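Local coordinates for protein L-threonine 3-dehydrogenase (PDB 7OL1) that probably catalyses the NAD-dependent oxidation of L-threonine at its 3-hydroxyl, at residues N149-D154 with N302-S307; G187-G192 with A259-A264; T76-F81 with G122-K127. All blocks are in the same frame, centred on the assembly; numbering follows the deposited sequence.

Interaction 1: N149-D154 with N302-S307; sequences NMTPQD and NSLDSS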
loop_
_atom_site.group_PDB
_atom_site.type_symbol
_atom_site.label_atom_id
_atom_site.label_comp_id
_atom_site.label_asym_id
_atom_site.label_seq_id
_atom_site.Cartn_x
_atom_site.Cartn_y
_atom_site.Cartn_z
ATOM N N ASN A 149 7.077 20.915 0.158
ATOM C CA ASN A 149 6.578 22.261 -0.245
ATOM C C ASN A 149 5.885 22.154 -1.602
ATOM O O ASN A 149 6.513 21.659 -2.569
ATOM C CB ASN A 149 7.723 23.284 -0.223
ATOM C CG ASN A 149 8.241 23.546 1.181
ATOM O OD1 ASN A 149 9.303 23.056 1.565
ATOM N ND2 ASN A 149 7.468 24.269 1.974
ATOM N N MET A 150 4.625 22.578 -1.676
ATOM C CA MET A 150 3.731 22.273 -2.830
ATOM C C MET A 150 3.920 20.812 -3.239
ATOM O O MET A 150 4.372 20.535 -4.391
ATOM C CB MET A 150 4.011 23.191 -4.019
ATOM C CG MET A 150 3.294 24.498 -3.873
ATOM S SD MET A 150 1.544 24.380 -4.310
ATOM C CE MET A 150 0.965 25.476 -3.018
ATOM N N THR A 151 3.626 19.918 -2.294
ATOM C CA THR A 151 3.728 18.456 -2.504
ATOM C C THR A 151 2.803 18.121 -3.654
ATOM O O THR A 151 1.622 18.432 -3.612
ATOM C CB THR A 151 3.387 17.643 -1.255
ATOM O OG1 THR A 151 4.220 18.128 -0.205
ATOM C CG2 THR A 151 3.615 16.163 -1.452
ATOM N N PRO A 152 3.329 17.537 -4.737
ATOM C CA PRO A 152 2.489 17.128 -5.857
ATOM C C PRO A 152 1.399 16.123 -5.475
ATOM O O PRO A 152 1.506 15.518 -4.446
ATOM C CB PRO A 152 3.467 16.392 -6.769
ATOM C CG PRO A 152 4.809 16.985 -6.409
ATOM C CD PRO A 152 4.748 17.201 -4.918
ATOM N N GLN A 153 0.437 15.950 -6.375
ATOM C CA GLN A 153 -0.671 14.970 -6.310
ATOM C C GLN A 153 -0.072 13.569 -6.410
ATOM O O GLN A 153 -0.372 12.738 -5.519
ATOM C CB GLN A 153 -1.687 15.279 -7.418
ATOM C CG GLN A 153 -2.808 14.259 -7.582
ATOM C CD GLN A 153 -3.442 13.961 -6.253
ATOM O OE1 GLN A 153 -3.924 14.853 -5.564
ATOM N NE2 GLN A 153 -3.324 12.711 -5.850
ATOM N N ASP A 154 0.715 13.303 -7.452
ATOM C CA ASP A 154 1.421 12.002 -7.629
ATOM C C ASP A 154 2.860 12.188 -7.156
ATOM O O ASP A 154 3.480 13.145 -7.590
ATOM C CB ASP A 154 1.320 11.470 -9.058
ATOM C CG ASP A 154 -0.103 11.441 -9.586
ATOM O OD1 ASP A 154 -0.998 11.015 -8.836
ATOM O OD2 ASP A 154 -0.299 11.841 -10.742
ATOM N N ASN A 302 4.706 20.528 4.605
ATOM C CA ASN A 302 4.410 21.878 5.140
ATOM C C ASN A 302 3.180 22.407 4.404
ATOM O O ASN A 302 2.394 23.170 5.040
ATOM C CB ASN A 302 5.587 22.842 4.961
ATOM C CG ASN A 302 6.905 22.296 5.474
ATOM O OD1 ASN A 302 6.971 21.751 6.580
ATOM N ND2 ASN A 302 7.953 22.434 4.667
ATOM N N SER A 303 3.032 22.032 3.124
ATOM C CA SER A 303 1.929 22.512 2.244
ATOM C C SER A 303 1.780 21.579 1.039
ATOM O O SER A 303 2.809 21.103 0.531
ATOM C CB SER A 303 2.163 23.942 1.809
ATOM O OG SER A 303 3.133 24.003 0.776
ATOM N N LEU A 304 0.548 21.327 0.599
ATOM C CA LEU A 304 0.269 20.402 -0.530
ATOM C C LEU A 304 -0.231 21.235 -1.700
ATOM O O LEU A 304 -0.763 22.363 -1.462
ATOM C CB LEU A 304 -0.818 19.366 -0.192
ATOM C CG LEU A 304 -0.733 18.593 1.127
ATOM C CD1 LEU A 304 -2.114 18.077 1.508
ATOM C CD2 LEU A 304 0.249 17.435 1.040
ATOM N N ASP A 305 -0.200 20.622 -2.882
ATOM C CA ASP A 305 -0.694 21.225 -4.135
ATOM C C ASP A 305 -2.073 20.651 -4.478
ATOM O O ASP A 305 -2.135 19.566 -5.080
ATOM C CB ASP A 305 0.368 21.042 -5.234
ATOM C CG ASP A 305 0.006 21.672 -6.566
ATOM O OD1 ASP A 305 -0.974 22.450 -6.594
ATOM O OD2 ASP A 305 0.664 21.348 -7.567
ATOM N N SER A 306 -3.122 21.448 -4.255
ATOM C CA SER A 306 -4.543 21.142 -4.583
ATOM C C SER A 306 -4.868 21.258 -6.079
ATOM O O SER A 306 -6.073 21.108 -6.446
ATOM C CB SER A 306 -5.490 22.023 -3.794
ATOM O OG SER A 306 -4.818 23.012 -3.020
ATOM N N SER A 307 -3.895 21.493 -6.951
ATOM C CA SER A 307 -4.200 21.823 -8.374
ATOM C C SER A 307 -5.069 20.725 -8.991
ATOM O O SER A 307 -6.134 21.064 -9.553
ATOM C CB SER A 307 -2.967 22.043 -9.230
ATOM O OG SER A 307 -2.155 23.073 -8.712
#
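The carboxylate of Asp305 takes the thioether of Met150 over one face: Met150 SD lies 3.8 Å from Asp305 CG, and its displacement from the carboxylate plane accounts for most of that distance. From the opposite face the backbone N of Ser307 reaches Asp305 OD1 at 3.1 Å. Ser307 OG is a second donor to the same oxygen, but that contact is too short for its geometry to be trusted. At the other end of the contact the amides of Asn149 and Asn302 meet with their planes 46° apart.

Between these ends the chains run in roughly the same direction and are joined by a single beta bridge, Thr151 with Leu304, rather than by a continuous sheet. Its evidence is two backbone bonds: Thr151 N to Ser303 O at 3.2 Å, nearly straight, and Asp305 N to Thr151 O at 2.9 Å, more bent (149° at the hydrogen). Also nearly straight is the bond from Met150 N to Ser303 OG at 3.2 Å; it is available because chi1 of 77° sets OG between the backbone N and carbonyl carbon of Ser303. The Ser307 N bond makes an Asx turn of Asp305, leading into helix 307-313. On the inner side Leu304 CD2 packs 3.9 Å from Thr151 CB. Thr151 OG1 is bonded to the carbonyl of Pro147, and Leu304 N to the carboxylate of Asp232.

Interaction 2: G187-G192 with A259-A264; sequences GVRFPG and AFNITA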
loop_
_atom_site.group_PDB
_atom_site.type_symbol
_atom_site.label_atom_id
_atom_site.label_comp_id
_atom_site.label_asym_id
_atom_site.label_seq_id
_atom_site.Cartn_x
_atom_site.Cartn_y
_atom_site.Cartn_z
ATOM N N GLY A 187 -11.777 9.971 -3.241
ATOM C CA GLY A 187 -11.404 10.380 -1.877
ATOM C C GLY A 187 -10.525 11.601 -1.834
ATOM O O GLY A 187 -10.043 12.032 -2.863
ATOM N N VAL A 188 -10.277 12.106 -0.638
ATOM C CA VAL A 188 -9.422 13.294 -0.442
ATOM C C VAL A 188 -8.423 12.943 0.646
ATOM O O VAL A 188 -8.754 12.116 1.480
ATOM C CB VAL A 188 -10.261 14.523 -0.072
ATOM C CG1 VAL A 188 -11.246 14.871 -1.180
ATOM C CG2 VAL A 188 -10.965 14.333 1.259
ATOM N N ARG A 189 -7.236 13.534 0.574
ATOM C CA ARG A 189 -6.243 13.533 1.662
ATOM C C ARG A 189 -6.511 14.772 2.508
ATOM O O ARG A 189 -6.084 15.863 2.144
ATOM C CB ARG A 189 -4.819 13.490 1.107
ATOM C CG ARG A 189 -4.604 12.474 -0.007
ATOM C CD ARG A 189 -3.115 12.281 -0.249
ATOM N NE ARG A 189 -2.847 11.242 -1.224
ATOM C CZ ARG A 189 -2.432 11.426 -2.466
ATOM N NH1 ARG A 189 -2.195 12.643 -2.943
ATOM N NH2 ARG A 189 -2.217 10.365 -3.222
ATOM N N PHE A 190 -7.231 14.599 3.596
ATOM C CA PHE A 190 -7.452 15.667 4.590
ATOM C C PHE A 190 -6.141 16.006 5.287
ATOM O O PHE A 190 -5.353 15.145 5.696
ATOM C CB PHE A 190 -8.511 15.277 5.621
ATOM C CG PHE A 190 -9.898 15.205 5.061
ATOM C CD1 PHE A 190 -10.527 16.343 4.600
ATOM C CD2 PHE A 190 -10.561 13.994 4.965
ATOM C CE1 PHE A 190 -11.803 16.276 4.064
ATOM C CE2 PHE A 190 -11.837 13.930 4.431
ATOM C CZ PHE A 190 -12.460 15.072 3.995
ATOM N N PRO A 191 -5.924 17.311 5.478
ATOM C CA PRO A 191 -4.946 17.788 6.437
ATOM C C PRO A 191 -5.550 17.812 7.835
ATOM O O PRO A 191 -6.644 17.330 7.999
ATOM C CB PRO A 191 -4.749 19.231 5.971
ATOM C CG PRO A 191 -6.121 19.647 5.477
ATOM C CD PRO A 191 -6.639 18.401 4.790
ATOM N N GLY A 192 -4.842 18.438 8.774
ATOM C CA GLY A 192 -5.406 18.870 10.062
ATOM C C GLY A 192 -6.750 19.533 9.850
ATOM O O GLY A 192 -6.839 20.467 9.040
ATOM N N ALA A 259 -6.210 9.364 -3.655
ATOM C CA ALA A 259 -7.104 10.433 -3.238
ATOM C C ALA A 259 -6.458 11.803 -3.494
ATOM O O ALA A 259 -5.214 11.917 -3.453
ATOM C CB ALA A 259 -7.393 10.312 -1.759
ATOM N N PHE A 260 -7.290 12.833 -3.587
ATOM C CA PHE A 260 -6.905 14.187 -4.044
ATOM C C PHE A 260 -6.342 14.953 -2.869
ATOM O O PHE A 260 -7.052 15.015 -1.882
ATOM C CB PHE A 260 -8.115 14.960 -4.558
ATOM C CG PHE A 260 -8.587 14.586 -5.935
ATOM C CD1 PHE A 260 -8.058 15.208 -7.046
ATOM C CD2 PHE A 260 -9.621 13.694 -6.129
ATOM C CE1 PHE A 260 -8.513 14.909 -8.324
ATOM C CE2 PHE A 260 -10.069 13.386 -7.408
ATOM C CZ PHE A 260 -9.504 13.979 -8.508
ATOM N N ASN A 261 -5.150 15.537 -2.999
ATOM C CA ASN A 261 -4.665 16.581 -2.067
ATOM C C ASN A 261 -5.697 17.702 -2.005
ATOM O O ASN A 261 -6.186 18.155 -3.085
ATOM C CB ASN A 261 -3.393 17.265 -2.526
ATOM C CG ASN A 261 -2.181 16.383 -2.521
ATOM O OD1 ASN A 261 -2.176 15.335 -1.884
ATOM N ND2 ASN A 261 -1.159 16.839 -3.228
ATOM N N ILE A 262 -6.009 18.158 -0.802
ATOM C CA ILE A 262 -6.784 19.406 -0.645
ATOM C C ILE A 262 -6.161 20.143 0.517
ATOM O O ILE A 262 -5.508 19.505 1.345
ATOM C CB ILE A 262 -8.282 19.158 -0.432
ATOM C CG1 ILE A 262 -8.557 18.313 0.806
ATOM C CG2 ILE A 262 -8.926 18.544 -1.648
ATOM C CD1 ILE A 262 -10.031 18.329 1.209
ATOM N N THR A 263 -6.320 21.454 0.522
ATOM C CA THR A 263 -5.829 22.319 1.616
ATOM C C THR A 263 -6.426 23.709 1.422
ATOM O O THR A 263 -6.944 23.997 0.297
ATOM C CB THR A 263 -4.305 22.325 1.673
ATOM O OG1 THR A 263 -3.946 22.957 2.903
ATOM C CG2 THR A 263 -3.724 23.023 0.467
ATOM N N ALA A 264 -6.423 24.473 2.514
ATOM C CA ALA A 264 -6.980 25.838 2.613
ATOM C C ALA A 264 -5.914 26.800 3.132
ATOM O O ALA A 264 -6.068 28.003 2.897
ATOM C CB ALA A 264 -8.167 25.818 3.542
#
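This is a parallel strand pairing in the buried interior, where short strand 260-261 joins strand 184-194 of the Rossmann-type sheet. Two bridges define it, Val188 with Phe260 and Arg189 with Asn261. The backbone bonds are Phe260 N to Gly187 O at 3.0 Å and Arg189 N to Phe260 O at 2.9 Å. Arg189 and Asn261 share one face of the sheet and cross obliquely. Extended from CG to NE, the arginine lays its guanidinium beneath Ala259 O, which stands 3.0 Å above the centre of that plane and accepts no bond from it. Arg189 NH1 instead donates to Asn261 OD1 at 2.9 Å, the oxygen lying 4° out of the guanidinium plane although the donor sits well above the amide plane. A salt bridge from Arg189 NH2 to Glu171 and a bond from Arg189 NH1 to Gln153 O help hold this buried charge.

On the other side Ile262 CD1 lies 3.9 Å from Phe190 CE1 and 4.0 Å from Val188 CB. Helix 236-248 packs on Val188, Phe190 and Ile262; helix 307-313 covers Phe260 and Ile262, and the Phe260 and Trp313 rings meet edge-to-face; strand 232-235 meets Pro191 and Ile262.

Interaction 3: T76-F81 with G122-K127; sequences TDKNRF and GLEIAK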
loop_
_atom_site.group_PDB
_atom_site.type_symbol
_atom_site.label_atom_id
_atom_site.label_comp_id
_atom_site.label_asym_id
_atom_site.label_seq_id
_atom_site.Cartn_x
_atom_site.Cartn_y
_atom_site.Cartn_z
ATOM N N THR A 76 -16.080 -4.586 9.880
ATOM C CA THR A 76 -15.230 -5.784 9.627
ATOM C C THR A 76 -16.080 -7.035 9.448
ATOM O O THR A 76 -15.478 -8.063 9.182
ATOM C CB THR A 76 -14.230 -6.062 10.749
ATOM O OG1 THR A 76 -14.995 -6.453 11.875
ATOM C CG2 THR A 76 -13.395 -4.855 11.102
ATOM N N ASP A 77 -17.400 -6.937 9.643
ATOM C CA ASP A 77 -18.398 -7.996 9.334
ATOM C C ASP A 77 -19.031 -7.721 7.952
ATOM O O ASP A 77 -19.945 -6.883 7.858
ATOM C CB ASP A 77 -19.394 -8.048 10.492
ATOM C CG ASP A 77 -20.526 -9.062 10.395
ATOM O OD1 ASP A 77 -20.525 -9.931 9.443
ATOM O OD2 ASP A 77 -21.415 -8.961 11.278
ATOM N N LYS A 78 -18.555 -8.379 6.898
ATOM C CA LYS A 78 -19.036 -8.079 5.529
ATOM C C LYS A 78 -20.559 -8.236 5.538
ATOM O O LYS A 78 -21.314 -7.290 5.134
ATOM C CB LYS A 78 -18.371 -9.007 4.506
ATOM C CG LYS A 78 -18.389 -8.533 3.056
ATOM C CD LYS A 78 -17.664 -9.475 2.109
ATOM C CE LYS A 78 -18.433 -9.681 0.816
ATOM N NZ LYS A 78 -17.538 -10.039 -0.317
ATOM N N ASN A 79 -20.993 -9.387 6.047
ATOM C CA ASN A 79 -22.418 -9.783 6.069
ATOM C C ASN A 79 -23.276 -8.636 6.614
ATOM O O ASN A 79 -24.236 -8.215 5.907
ATOM C CB ASN A 79 -22.643 -11.038 6.905
ATOM C CG ASN A 79 -24.063 -11.510 6.733
ATOM O OD1 ASN A 79 -24.922 -11.240 7.575
ATOM N ND2 ASN A 79 -24.330 -12.049 5.560
ATOM N N ARG A 80 -22.972 -8.137 7.815
ATOM C CA ARG A 80 -23.882 -7.155 8.475
ATOM C C ARG A 80 -23.785 -5.831 7.703
ATOM O O ARG A 80 -24.836 -5.185 7.497
ATOM C CB ARG A 80 -23.606 -7.024 9.973
ATOM C CG ARG A 80 -24.207 -5.773 10.590
ATOM C CD ARG A 80 -25.423 -5.868 11.504
ATOM N NE ARG A 80 -26.568 -6.318 10.753
ATOM C CZ ARG A 80 -27.831 -5.884 10.871
ATOM N NH1 ARG A 80 -28.192 -4.915 11.702
ATOM N NH2 ARG A 80 -28.739 -6.447 10.096
ATOM N N PHE A 81 -22.582 -5.464 7.253
ATOM C CA PHE A 81 -22.329 -4.244 6.446
ATOM C C PHE A 81 -23.264 -4.300 5.246
ATOM O O PHE A 81 -24.014 -3.316 4.995
ATOM C CB PHE A 81 -20.857 -4.199 6.026
ATOM C CG PHE A 81 -20.284 -2.887 5.548
ATOM C CD1 PHE A 81 -21.070 -1.903 4.971
ATOM C CD2 PHE A 81 -18.913 -2.677 5.612
ATOM C CE1 PHE A 81 -20.505 -0.722 4.534
ATOM C CE2 PHE A 81 -18.353 -1.503 5.157
ATOM C CZ PHE A 81 -19.154 -0.531 4.625
ATOM N N GLY A 122 -16.365 -2.907 2.358
ATOM C CA GLY A 122 -17.116 -1.821 1.704
ATOM C C GLY A 122 -16.918 -1.818 0.194
ATOM O O GLY A 122 -17.867 -1.468 -0.525
ATOM N N LEU A 123 -15.728 -2.159 -0.294
ATOM C CA LEU A 123 -15.453 -2.060 -1.745
ATOM C C LEU A 123 -16.221 -3.190 -2.418
ATOM O O LEU A 123 -16.839 -2.954 -3.469
ATOM C CB LEU A 123 -13.946 -2.114 -2.025
ATOM C CG LEU A 123 -13.187 -0.820 -1.727
ATOM C CD1 LEU A 123 -11.691 -1.046 -1.733
ATOM C CD2 LEU A 123 -13.546 0.272 -2.728
ATOM N N GLU A 124 -16.221 -4.364 -1.790
ATOM C CA GLU A 124 -16.870 -5.584 -2.344
ATOM C C GLU A 124 -18.383 -5.316 -2.362
ATOM O O GLU A 124 -19.048 -5.722 -3.354
ATOM C CB GLU A 124 -16.428 -6.833 -1.574
ATOM C CG GLU A 124 -15.115 -7.425 -2.065
ATOM C CD GLU A 124 -15.216 -8.142 -3.401
ATOM O OE1 GLU A 124 -14.293 -7.970 -4.271
ATOM O OE2 GLU A 124 -16.219 -8.881 -3.575
ATOM N N ILE A 125 -18.901 -4.611 -1.351
ATOM C CA ILE A 125 -20.338 -4.226 -1.312
ATOM C C ILE A 125 -20.612 -3.278 -2.481
ATOM O O ILE A 125 -21.547 -3.542 -3.244
ATOM C CB ILE A 125 -20.696 -3.608 0.045
ATOM C CG1 ILE A 125 -20.745 -4.674 1.137
ATOM C CG2 ILE A 125 -22.008 -2.868 -0.056
ATOM C CD1 ILE A 125 -20.716 -4.132 2.538
ATOM N N ALA A 126 -19.807 -2.225 -2.637
ATOM C CA ALA A 126 -19.982 -1.194 -3.686
ATOM C C ALA A 126 -19.872 -1.842 -5.068
ATOM O O ALA A 126 -20.679 -1.520 -5.951
ATOM C CB ALA A 126 -18.963 -0.121 -3.501
ATOM N N LYS A 127 -18.938 -2.770 -5.235
ATOM C CA LYS A 127 -18.809 -3.572 -6.481
ATOM C C LYS A 127 -20.152 -4.249 -6.783
ATOM O O LYS A 127 -20.525 -4.279 -7.955
ATOM C CB LYS A 127 -17.693 -4.617 -6.355
ATOM C CG LYS A 127 -17.396 -5.415 -7.620
ATOM C CD LYS A 127 -16.437 -6.582 -7.426
ATOM C CE LYS A 127 -16.508 -7.581 -8.563
ATOM N NZ LYS A 127 -15.425 -8.593 -8.527
#
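The nearest CA atoms are those of Phe81 and Gly122, 7.5 Å apart, where the first turn of helix 78-87 comes up to the later half of helix 108-129. Helix 78-87 opens at its N-cap residue Asp77: Asp77 O accepts from Phe81 N at 3.1 Å, and Asp77 OD1 accepts weakly from Arg80 N. No side chain stands out from Gly122, and the Phe81 ring fills that side of the helix, with Phe81 CE2 3.7 Å from Gly122 CA in an oblique approach. Ile125 covers a face of the same ring. Ile125 CD1 makes a CH-pi contact 3.6 Å from the Phe81 ring centroid and 30° off the normal, displaced toward Phe81 CG and CD1. With CG anti to the backbone N (chi1 -163°), Phe81 turns its ring to this helix.

Both helices belong to the Rossmann-type layer: helix 78-87 connects parallel strands 69-72 and 92-95, while helix 108-129 precedes strand 132-138. Phe81 also rests on Leu26 and Thr28 of strand 25-28, so the ring fills the angle between the two helices and the sheet. Toward solvent, Lys78 reaches across the groove, bent at its third torsion. Lys78 NZ lies 3.6 Å from Glu124 CB and forms a long salt bridge, 3.7 Å, with Glu124 OE2. Glu124 OE1 is bonded to Tyr177 OH, and Glu124 also packs on Leu109 of the second subunit.

Interaction 2 is the core contact, a sheet pairing whose centre lies about 8 Å from the centre of the chain, whereas interaction 1 is a partly exposed loop junction, its centre about 10 Å from that of interaction 2. These two touch: Gln153 OE1 probably accepts from Asn261 N at 2.9 Å, and Gln153 NE2 probably donates to Ala259 O, so loop 149-154 serves both. Mostly buried too, interaction 3 joins two helices packed against the sheet, its centre about 25 Å from that of interaction 2. Backbone bonds dominate interactions 1 and 2, the latter adding a buried arginine; interaction 3 relies on aromatic and aliphatic packing, with a long ion pair at its solvent margin.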